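N-acetylglucosamine-6-phosphate deacetylase (Thermotoga maritima, PDB 1O12) probably removes the acetyl group from N-acetylglucosamine-6-phosphate with the help of one bound divalent metal ion, as a TIM-barrel amidohydrolase. Local coordinates at residues A159-F164 and C334-L339; L238-V243 and E248-V253; H63-A68 and E79-S84; E194-F199 and L229-V234. One frame throughout, in Å; residues are numbered along the deposited sequence.

Contact 1. Residues A159-F164 and C334-L339; sequences AKMLTF and CVELGL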
# COMPACT_ATOMS: atom_id res chain seq x y z
N ALA A 159 -22.56 -9.72 -22.98
CA ALA A 159 -21.58 -9.79 -21.90
C ALA A 159 -20.82 -8.47 -22.02
O ALA A 159 -20.53 -8.01 -23.14
CB ALA A 159 -20.63 -10.97 -22.10
N LYS A 160 -20.47 -7.86 -20.89
CA LYS A 160 -19.76 -6.60 -20.93
C LYS A 160 -18.51 -6.64 -20.10
O LYS A 160 -17.60 -5.85 -20.31
CB LYS A 160 -20.65 -5.46 -20.44
CG LYS A 160 -21.79 -5.15 -21.42
CD LYS A 160 -21.28 -4.67 -22.77
CE LYS A 160 -22.40 -4.58 -23.82
NZ LYS A 160 -21.93 -4.23 -25.19
N MSE A 161 -18.47 -7.57 -19.16
CA MSE A 161 -17.34 -7.67 -18.26
C MSE A 161 -17.16 -9.12 -17.83
O MSE A 161 -18.12 -9.88 -17.80
CB MSE A 161 -17.57 -6.79 -17.04
CG MSE A 161 -16.40 -6.72 -16.13
SE MSE A 161 -16.59 -5.38 -14.75
CE MSE A 161 -16.22 -3.75 -15.77
N LEU A 162 -15.95 -9.49 -17.48
CA LEU A 162 -15.70 -10.86 -17.10
C LEU A 162 -14.62 -10.91 -16.04
O LEU A 162 -13.55 -10.36 -16.25
CB LEU A 162 -15.24 -11.61 -18.34
CG LEU A 162 -14.79 -13.07 -18.47
CD1 LEU A 162 -13.89 -13.49 -17.32
CD2 LEU A 162 -16.00 -13.91 -18.60
N THR A 163 -14.89 -11.57 -14.92
CA THR A 163 -13.87 -11.71 -13.88
C THR A 163 -13.20 -13.10 -13.92
O THR A 163 -13.86 -14.13 -13.75
CB THR A 163 -14.43 -11.49 -12.47
OG1 THR A 163 -14.86 -10.14 -12.34
CG2 THR A 163 -13.35 -11.77 -11.42
N PHE A 164 -11.88 -13.10 -14.12
CA PHE A 164 -11.09 -14.34 -14.20
C PHE A 164 -9.82 -14.35 -13.32
O PHE A 164 -9.34 -13.30 -12.85
CB PHE A 164 -10.66 -14.57 -15.64
CG PHE A 164 -9.51 -13.71 -16.06
CD1 PHE A 164 -8.24 -14.26 -16.21
CD2 PHE A 164 -9.67 -12.33 -16.23
CE1 PHE A 164 -7.15 -13.46 -16.53
CE2 PHE A 164 -8.58 -11.51 -16.55
CZ PHE A 164 -7.32 -12.08 -16.70
N CYS A 334 -17.34 4.28 -16.31
CA CYS A 334 -17.65 4.72 -17.64
C CYS A 334 -16.40 4.66 -18.51
O CYS A 334 -16.47 4.26 -19.66
CB CYS A 334 -18.20 6.15 -17.61
SG CYS A 334 -19.92 6.28 -17.09
N VAL A 335 -15.26 5.06 -17.95
CA VAL A 335 -14.02 5.04 -18.72
C VAL A 335 -13.64 3.61 -19.03
O VAL A 335 -13.18 3.31 -20.12
CB VAL A 335 -12.84 5.74 -17.96
CG1 VAL A 335 -11.50 5.42 -18.65
CG2 VAL A 335 -13.06 7.26 -17.94
N GLU A 336 -13.86 2.71 -18.09
CA GLU A 336 -13.48 1.33 -18.34
C GLU A 336 -14.33 0.69 -19.42
O GLU A 336 -13.84 -0.02 -20.30
CB GLU A 336 -13.60 0.48 -17.07
CG GLU A 336 -12.72 0.94 -15.97
CD GLU A 336 -12.61 -0.09 -14.86
OE1 GLU A 336 -13.65 -0.54 -14.31
OE2 GLU A 336 -11.45 -0.44 -14.55
N LEU A 337 -15.63 0.96 -19.34
CA LEU A 337 -16.61 0.40 -20.24
C LEU A 337 -16.76 1.10 -21.57
O LEU A 337 -17.63 0.74 -22.37
CB LEU A 337 -17.94 0.38 -19.51
CG LEU A 337 -17.94 -0.62 -18.37
CD1 LEU A 337 -19.08 -0.32 -17.40
CD2 LEU A 337 -18.04 -2.03 -18.97
N GLY A 338 -15.92 2.11 -21.82
CA GLY A 338 -16.01 2.84 -23.07
C GLY A 338 -17.30 3.65 -23.20
O GLY A 338 -17.82 3.79 -24.31
N LEU A 339 -17.83 4.17 -22.09
CA LEU A 339 -19.05 4.98 -22.14
C LEU A 339 -18.67 6.47 -22.18
O LEU A 339 -18.84 7.22 -21.21
CB LEU A 339 -19.93 4.65 -20.93
CG LEU A 339 -20.29 3.15 -20.81
CD1 LEU A 339 -21.26 2.96 -19.68
CD2 LEU A 339 -20.92 2.63 -22.12
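M161 and L337 meet where a strand of the amidohydrolase TIM barrel passes the C-terminal end of helix 322-336. Strand 159-164 lies between strands 121-127 and 183-186 and runs parallel to both, so this contact joins the barrel wall to the last turn of a helix arriving from late in the chain.

The apolar part is small. M161, a selenomethionine, leaves the strand with CG anti to the backbone N (chi1 -174°) and bends at its last torsion, which brings the methyl CE over to L337. The two side chains cross at about a right angle. The methyl CD2 of L337 also comes within 4.1 Å of the carbonyl O of K160, while K160 itself sends its long side chain away from the helix end. L337 reaches V183 on the adjoining strand as well.

No hydrogen bond crosses the contact; E336 OE1 lies 4.4 Å from M161 CE and is held in a salt bridge with R206 NE. The helix finishes in a Schellman motif at G338, whose positive phi turns the chain, with L339 N bonded back to C334 O at 2.8 Å. Across the contact, the closest side-chain approach is M161 CE to L337 CD2, at 4.1 Å.

Contact 2. Residues L238-V243 and E248-V253; sequences LICDGV and EMVKLV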
# COMPACT_ATOMS: atom_id res chain seq x y z
N LEU A 238 -14.13 -1.59 -5.00
CA LEU A 238 -14.21 -1.71 -3.56
C LEU A 238 -15.65 -1.80 -3.03
O LEU A 238 -16.51 -1.02 -3.44
CB LEU A 238 -13.56 -0.50 -2.89
CG LEU A 238 -12.18 0.07 -3.20
CD1 LEU A 238 -11.93 1.20 -2.19
CD2 LEU A 238 -11.08 -1.00 -3.11
N ILE A 239 -15.92 -2.73 -2.13
CA ILE A 239 -17.26 -2.83 -1.55
C ILE A 239 -17.23 -2.04 -0.24
O ILE A 239 -16.68 -2.52 0.74
CB ILE A 239 -17.63 -4.30 -1.25
CG1 ILE A 239 -17.67 -5.10 -2.55
CG2 ILE A 239 -18.98 -4.36 -0.51
CD1 ILE A 239 -17.60 -6.60 -2.34
N CYS A 240 -17.81 -0.84 -0.21
CA CYS A 240 -17.77 -0.03 1.00
C CYS A 240 -18.85 -0.21 2.04
O CYS A 240 -19.55 0.74 2.38
CB CYS A 240 -17.71 1.44 0.65
SG CYS A 240 -16.20 1.79 -0.13
N ASP A 241 -18.94 -1.42 2.56
CA ASP A 241 -19.94 -1.76 3.54
C ASP A 241 -19.38 -1.87 4.94
O ASP A 241 -20.11 -2.19 5.87
CB ASP A 241 -20.62 -3.08 3.16
CG ASP A 241 -19.64 -4.22 3.03
OD1 ASP A 241 -20.11 -5.32 2.66
OD2 ASP A 241 -18.43 -4.04 3.28
N GLY A 242 -18.09 -1.60 5.09
CA GLY A 242 -17.47 -1.66 6.40
C GLY A 242 -17.10 -3.06 6.83
O GLY A 242 -16.43 -3.24 7.85
N VAL A 243 -17.54 -4.06 6.06
CA VAL A 243 -17.26 -5.45 6.36
C VAL A 243 -16.24 -6.07 5.37
O VAL A 243 -15.26 -6.67 5.81
CB VAL A 243 -18.57 -6.26 6.35
CG1 VAL A 243 -18.31 -7.69 6.80
CG2 VAL A 243 -19.58 -5.56 7.27
N GLU A 248 -10.41 1.60 7.95
CA GLU A 248 -8.98 1.86 7.79
C GLU A 248 -8.43 1.37 6.43
O GLU A 248 -7.66 2.07 5.79
CB GLU A 248 -8.18 1.22 8.93
CG GLU A 248 -8.57 1.74 10.29
CD GLU A 248 -9.98 1.29 10.70
OE1 GLU A 248 -10.29 0.08 10.55
OE2 GLU A 248 -10.77 2.15 11.18
N MSE A 249 -8.83 0.17 6.00
CA MSE A 249 -8.39 -0.36 4.71
C MSE A 249 -8.78 0.56 3.56
O MSE A 249 -7.96 0.91 2.70
CB MSE A 249 -9.02 -1.72 4.43
CG MSE A 249 -8.03 -2.84 4.20
SE MSE A 249 -6.56 -2.50 2.93
CE MSE A 249 -6.16 -4.37 2.50
N VAL A 250 -10.07 0.92 3.54
CA VAL A 250 -10.59 1.82 2.53
C VAL A 250 -9.75 3.09 2.54
O VAL A 250 -9.35 3.60 1.49
CB VAL A 250 -12.07 2.21 2.83
CG1 VAL A 250 -12.54 3.26 1.82
CG2 VAL A 250 -12.97 0.99 2.77
N LYS A 251 -9.50 3.62 3.74
CA LYS A 251 -8.70 4.83 3.85
C LYS A 251 -7.32 4.62 3.25
O LYS A 251 -6.78 5.52 2.62
CB LYS A 251 -8.56 5.25 5.30
CG LYS A 251 -8.57 6.75 5.50
CD LYS A 251 -8.80 7.12 6.98
CE LYS A 251 -10.12 6.54 7.51
NZ LYS A 251 -10.39 6.82 8.97
N LEU A 252 -6.76 3.43 3.44
CA LEU A 252 -5.45 3.08 2.89
C LEU A 252 -5.51 2.96 1.35
O LEU A 252 -4.70 3.56 0.64
CB LEU A 252 -4.95 1.77 3.50
CG LEU A 252 -3.61 1.22 2.96
CD1 LEU A 252 -2.54 2.35 2.95
CD2 LEU A 252 -3.18 0.01 3.81
N VAL A 253 -6.46 2.20 0.84
CA VAL A 253 -6.55 2.07 -0.62
C VAL A 253 -6.75 3.46 -1.24
O VAL A 253 -6.15 3.80 -2.28
CB VAL A 253 -7.70 1.15 -1.04
CG1 VAL A 253 -7.81 1.15 -2.55
CG2 VAL A 253 -7.45 -0.24 -0.52
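C240 and V250, which touch across this contact, both also touch the side chain of F314, and V250 touches F317 of the same helix, 307-318; no aromatic ring belongs to the two segments themselves. The flat group within them is the carboxylate of D241. Its OD2 is approached from above the carboxylate plane, 60° out of it, by the backbone N of V243 at 2.9 Å, which closes an Asx turn, while OD1 accepts a hydrogen bond involving H244 ND1.

The setting is a beta-alpha-beta unit of the TIM barrel, made of strand 235-239, helix 247-257 and strand 262-265. The helix packs back onto the end of the strand that leads into it, and the meeting is buried and entirely apolar.

L238 and V253 reach toward each other tip to tip. V253 CG1, which a chi1 of 175° directs at the strand, faces the forked end of the leucine: it lies 4.0 Å from L238 CD2 and 4.1 Å from L238 CD1. Both side chains touch I262 too, so strand 262-265 closes the packing. The sulfur of C240, the centre of an inverse gamma turn, packs against V250, one helical turn before V253.

I239, pointing away from the helix, packs on H209, a ligand of the iron, and on D267, the predicted proton donor/acceptor, consistent with I239 facing the metal site while L238 faces the helix. At the looser end of the contact C240 SG stands 4.4 Å from V250 CG1.

Contact 3. Residues H63-A68 and E79-S84; sequences HGVVGA and EEFLYS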
# COMPACT_ATOMS: atom_id res chain seq x y z
N HIS A 63 -25.42 -8.65 -8.09
CA HIS A 63 -26.09 -9.92 -8.39
C HIS A 63 -27.62 -9.82 -8.39
O HIS A 63 -28.29 -10.34 -9.27
CB HIS A 63 -25.66 -10.98 -7.37
CG HIS A 63 -24.17 -11.14 -7.27
ND1 HIS A 63 -23.45 -11.87 -8.18
CD2 HIS A 63 -23.27 -10.55 -6.44
CE1 HIS A 63 -22.16 -11.73 -7.92
NE2 HIS A 63 -22.02 -10.93 -6.88
N GLY A 64 -28.14 -9.15 -7.37
CA GLY A 64 -29.57 -9.01 -7.21
C GLY A 64 -29.78 -8.02 -6.09
O GLY A 64 -28.81 -7.53 -5.50
N VAL A 65 -31.05 -7.71 -5.80
CA VAL A 65 -31.38 -6.76 -4.75
C VAL A 65 -32.91 -6.82 -4.55
O VAL A 65 -33.64 -7.05 -5.50
CB VAL A 65 -30.91 -5.31 -5.15
CG1 VAL A 65 -31.58 -4.87 -6.45
CG2 VAL A 65 -31.22 -4.33 -4.05
N VAL A 66 -33.36 -6.64 -3.30
CA VAL A 66 -34.80 -6.67 -2.93
C VAL A 66 -35.63 -7.81 -3.55
O VAL A 66 -36.75 -7.60 -4.03
CB VAL A 66 -35.50 -5.29 -3.23
CG1 VAL A 66 -35.05 -4.22 -2.24
CG2 VAL A 66 -35.16 -4.82 -4.64
N GLY A 67 -35.07 -9.01 -3.54
CA GLY A 67 -35.75 -10.16 -4.08
C GLY A 67 -35.41 -10.54 -5.50
O GLY A 67 -35.65 -11.67 -5.89
N ALA A 68 -34.85 -9.62 -6.29
CA ALA A 68 -34.52 -9.90 -7.69
C ALA A 68 -33.10 -10.41 -7.87
O ALA A 68 -32.17 -9.89 -7.26
CB ALA A 68 -34.73 -8.66 -8.52
N GLU A 79 -33.73 -3.09 -12.32
CA GLU A 79 -33.65 -1.75 -12.88
C GLU A 79 -34.46 -0.70 -12.12
O GLU A 79 -33.95 0.35 -11.73
CB GLU A 79 -34.10 -1.74 -14.33
CG GLU A 79 -34.22 -0.34 -14.94
CD GLU A 79 -34.42 -0.35 -16.46
OE1 GLU A 79 -34.57 0.74 -17.05
OE2 GLU A 79 -34.43 -1.45 -17.07
N GLU A 80 -35.73 -1.01 -11.95
CA GLU A 80 -36.67 -0.15 -11.28
C GLU A 80 -36.18 0.22 -9.86
O GLU A 80 -36.24 1.38 -9.46
CB GLU A 80 -38.03 -0.87 -11.27
CG GLU A 80 -39.21 -0.04 -10.83
CD GLU A 80 -39.11 1.43 -11.30
OE1 GLU A 80 -38.84 1.67 -12.51
OE2 GLU A 80 -39.32 2.33 -10.45
N PHE A 81 -35.67 -0.74 -9.10
CA PHE A 81 -35.20 -0.39 -7.77
C PHE A 81 -33.96 0.50 -7.81
O PHE A 81 -33.89 1.51 -7.09
CB PHE A 81 -34.88 -1.62 -6.95
CG PHE A 81 -34.41 -1.30 -5.57
CD1 PHE A 81 -35.29 -0.75 -4.64
CD2 PHE A 81 -33.07 -1.45 -5.22
CE1 PHE A 81 -34.84 -0.34 -3.36
CE2 PHE A 81 -32.61 -1.04 -3.96
CZ PHE A 81 -33.50 -0.48 -3.03
N LEU A 82 -33.00 0.11 -8.64
CA LEU A 82 -31.74 0.85 -8.77
C LEU A 82 -31.87 2.35 -9.01
O LEU A 82 -31.00 3.13 -8.60
CB LEU A 82 -30.88 0.20 -9.85
CG LEU A 82 -30.42 -1.18 -9.39
CD1 LEU A 82 -29.38 -1.71 -10.35
CD2 LEU A 82 -29.84 -1.11 -7.98
N TYR A 83 -32.96 2.75 -9.67
CA TYR A 83 -33.18 4.16 -9.93
C TYR A 83 -33.31 4.90 -8.60
O TYR A 83 -32.92 6.06 -8.49
CB TYR A 83 -34.42 4.36 -10.80
CG TYR A 83 -34.18 4.01 -12.26
CD1 TYR A 83 -33.02 4.46 -12.92
CD2 TYR A 83 -35.09 3.24 -13.00
CE1 TYR A 83 -32.79 4.14 -14.26
CE2 TYR A 83 -34.87 2.92 -14.34
CZ TYR A 83 -33.71 3.37 -14.95
OH TYR A 83 -33.45 3.04 -16.24
N SER A 84 -33.85 4.22 -7.60
CA SER A 84 -34.02 4.81 -6.27
C SER A 84 -32.68 4.92 -5.54
O SER A 84 -32.62 5.41 -4.43
CB SER A 84 -34.95 3.99 -5.40
OG SER A 84 -34.34 2.76 -5.04
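V65 and V66 pack against the ring of F81 from the same side. They belong to a beta hairpin (strands 61-65 and 68-69) with a two-residue loop, V66-G67, in a type I' turn from V65 to A68; hairpin and helix 75-83 both lie in the connection between barrel strands 52-59 and 87-93. The tight part is around this ring. V66 CG1 sits almost above the centre, 4.1 Å from the ring centroid and 11° off its normal, a CH-pi contact. Its other methyl, CG2, is 3.7 Å from F81 CG, nearer the root of the ring. V65 comes obliquely, CG2 lying 3.6 Å from both F81 CE2 and F81 CD2. F306 meets the F81 ring and also touches V65.

Looser is the meeting of V65 CG1 with L82 CD2, at 4.4 Å, on the flank where L82 turns to strand 87-93. Beyond V66 the hairpin reaches solvent at G67, and V66 and F81 are themselves only partly covered.

The turn's polar backbone is met by A272 and S270, while the neighbouring H63 bonds D267, the predicted proton donor/acceptor. Between these two segments, which no hydrogen bond links, the join is apolar, resting on van der Waals contact and the burial of hydrocarbon surface.

Contact 4. Residues E194-F199 and L229-V234; sequences EEFMKF and LLLDDV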
# COMPACT_ATOMS: atom_id res chain seq x y z
N GLU A 194 3.93 -11.67 -11.36
CA GLU A 194 4.31 -11.86 -12.76
C GLU A 194 3.21 -12.47 -13.61
O GLU A 194 3.12 -12.18 -14.81
CB GLU A 194 5.59 -12.73 -12.88
CG GLU A 194 6.88 -12.10 -12.30
CD GLU A 194 7.28 -10.76 -12.97
OE1 GLU A 194 8.13 -10.04 -12.38
OE2 GLU A 194 6.77 -10.43 -14.08
N GLU A 195 2.38 -13.32 -13.01
CA GLU A 195 1.30 -13.94 -13.76
C GLU A 195 0.23 -12.91 -14.08
O GLU A 195 -0.36 -12.92 -15.15
CB GLU A 195 0.70 -15.11 -13.00
CG GLU A 195 1.65 -16.27 -12.91
CD GLU A 195 1.15 -17.37 -11.99
OE1 GLU A 195 0.72 -17.06 -10.84
OE2 GLU A 195 1.19 -18.54 -12.42
N PHE A 196 0.01 -12.00 -13.15
CA PHE A 196 -0.94 -10.93 -13.39
C PHE A 196 -0.35 -10.04 -14.47
O PHE A 196 -1.06 -9.63 -15.39
CB PHE A 196 -1.17 -10.12 -12.12
CG PHE A 196 -1.88 -8.84 -12.36
CD1 PHE A 196 -3.26 -8.80 -12.43
CD2 PHE A 196 -1.17 -7.68 -12.59
CE1 PHE A 196 -3.93 -7.62 -12.72
CE2 PHE A 196 -1.82 -6.49 -12.89
CZ PHE A 196 -3.20 -6.45 -12.95
N MSE A 197 0.95 -9.75 -14.36
CA MSE A 197 1.64 -8.89 -15.34
C MSE A 197 1.55 -9.37 -16.79
O MSE A 197 1.59 -8.56 -17.74
CB MSE A 197 3.11 -8.74 -14.96
CG MSE A 197 3.35 -7.83 -13.78
SE MSE A 197 2.89 -5.93 -14.14
CE MSE A 197 4.46 -5.44 -15.21
N LYS A 198 1.46 -10.68 -16.97
CA LYS A 198 1.34 -11.23 -18.30
C LYS A 198 0.07 -10.64 -18.89
O LYS A 198 0.00 -10.32 -20.08
CB LYS A 198 1.22 -12.75 -18.24
CG LYS A 198 2.27 -13.52 -19.05
CD LYS A 198 2.69 -14.81 -18.30
CE LYS A 198 3.52 -14.51 -17.02
NZ LYS A 198 3.77 -15.71 -16.15
N PHE A 199 -0.94 -10.47 -18.04
CA PHE A 199 -2.20 -9.92 -18.50
C PHE A 199 -2.23 -8.41 -18.51
O PHE A 199 -2.92 -7.81 -19.31
CB PHE A 199 -3.36 -10.45 -17.67
CG PHE A 199 -3.73 -11.85 -18.00
CD1 PHE A 199 -3.03 -12.91 -17.45
CD2 PHE A 199 -4.75 -12.12 -18.90
CE1 PHE A 199 -3.35 -14.22 -17.79
CE2 PHE A 199 -5.07 -13.42 -19.24
CZ PHE A 199 -4.37 -14.47 -18.69
N LEU A 229 -2.06 -2.40 -6.08
CA LEU A 229 -1.68 -1.18 -5.43
C LEU A 229 -0.57 -0.46 -6.18
O LEU A 229 -0.56 0.76 -6.26
CB LEU A 229 -1.22 -1.47 -3.99
CG LEU A 229 -2.25 -2.11 -3.08
CD1 LEU A 229 -1.60 -2.65 -1.82
CD2 LEU A 229 -3.33 -1.06 -2.78
N LEU A 230 0.36 -1.24 -6.72
CA LEU A 230 1.54 -0.70 -7.39
C LEU A 230 1.28 0.00 -8.70
O LEU A 230 1.81 1.09 -8.94
CB LEU A 230 2.57 -1.81 -7.64
CG LEU A 230 3.85 -1.40 -8.36
CD1 LEU A 230 4.60 -0.39 -7.51
CD2 LEU A 230 4.72 -2.61 -8.62
N LEU A 231 0.48 -0.64 -9.55
CA LEU A 231 0.17 -0.12 -10.88
C LEU A 231 -0.86 0.99 -10.87
O LEU A 231 -2.04 0.78 -10.54
CB LEU A 231 -0.30 -1.27 -11.77
CG LEU A 231 0.69 -2.44 -11.77
CD1 LEU A 231 0.06 -3.64 -12.44
CD2 LEU A 231 2.01 -2.01 -12.46
N ASP A 232 -0.42 2.17 -11.27
CA ASP A 232 -1.27 3.36 -11.30
C ASP A 232 -2.49 3.36 -12.20
O ASP A 232 -3.46 4.03 -11.88
CB ASP A 232 -0.40 4.56 -11.59
CG ASP A 232 0.41 4.98 -10.38
OD1 ASP A 232 0.96 4.07 -9.67
OD2 ASP A 232 0.50 6.22 -10.14
N ASP A 233 -2.46 2.63 -13.31
CA ASP A 233 -3.62 2.60 -14.20
C ASP A 233 -4.50 1.35 -14.09
O ASP A 233 -5.31 1.09 -14.98
CB ASP A 233 -3.17 2.77 -15.64
CG ASP A 233 -2.18 1.76 -16.03
OD1 ASP A 233 -1.74 1.78 -17.20
OD2 ASP A 233 -1.83 0.93 -15.16
N VAL A 234 -4.32 0.57 -13.03
CA VAL A 234 -5.14 -0.62 -12.76
C VAL A 234 -6.18 -0.09 -11.77
O VAL A 234 -5.81 0.45 -10.72
CB VAL A 234 -4.35 -1.74 -12.01
CG1 VAL A 234 -5.32 -2.70 -11.34
CG2 VAL A 234 -3.47 -2.49 -12.95
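F196 sends its ring edge-on toward L231 and V234 from helix 193-200. From CB, a first torsion near 180° (chi1 167°) swings the ring out from the helix toward the turn that follows helix 223-230. On the leading edge CE2 meets the methyl CD1 of L231 at 3.4 Å, a close approach that lies near the plane of the ring. One atom further, CZ is 4.0 Å from V234 CG2, again at the edge. L231 comes at the ring from the opposite direction, whereas V234 slides past it. The ring is also in contact with I224 and A227, so helix 223-230 takes a share of its packing.

This is the outer layer of the TIM barrel: helix 193-200, which follows strand 183-186, lies beside the loop that leads from helix 223-230 into strand 235-239. L231 is the first residue to leave the helix, and a type I beta turn from L231 to V234 brings the two apolar side chains round to the same neighbour.

L231 CD1 has a second partner. M197, a selenomethionine whose chain is bent at chi2 and chi3, curls its selenium to within 4.0 Å of that methyl, crossing the leucine obliquely. Y200, just beyond F199, packs on both L231 and V234, and its OH is hydrogen-bonded with D233 OD2. Before the turn, L229 and L230 pack on L252 and K251 of the second subunit.

All four contacts lie within the amidohydrolase domain: contacts 1, 2 and 4 involve barrel strands or outer helices, contact 3 a hairpin and helix in a connection. Along the chain contact 3 closes first; contact 1 then spans a long loop in which contact 4 and, after it, contact 2 are nested. Contacts 3 and 4 are the most distant, about 33 Å between centres. Contacts 1 and 4, centred about 17 Å apart, are joined by F164 CZ, 3.4 Å from F199 CD2. Contact 4 runs into contact 2 through strand 235-239, and both touch the second subunit. The side chains of M161 and L238 lie about 8 and 7 Å from those of iron ligands E127 and H209.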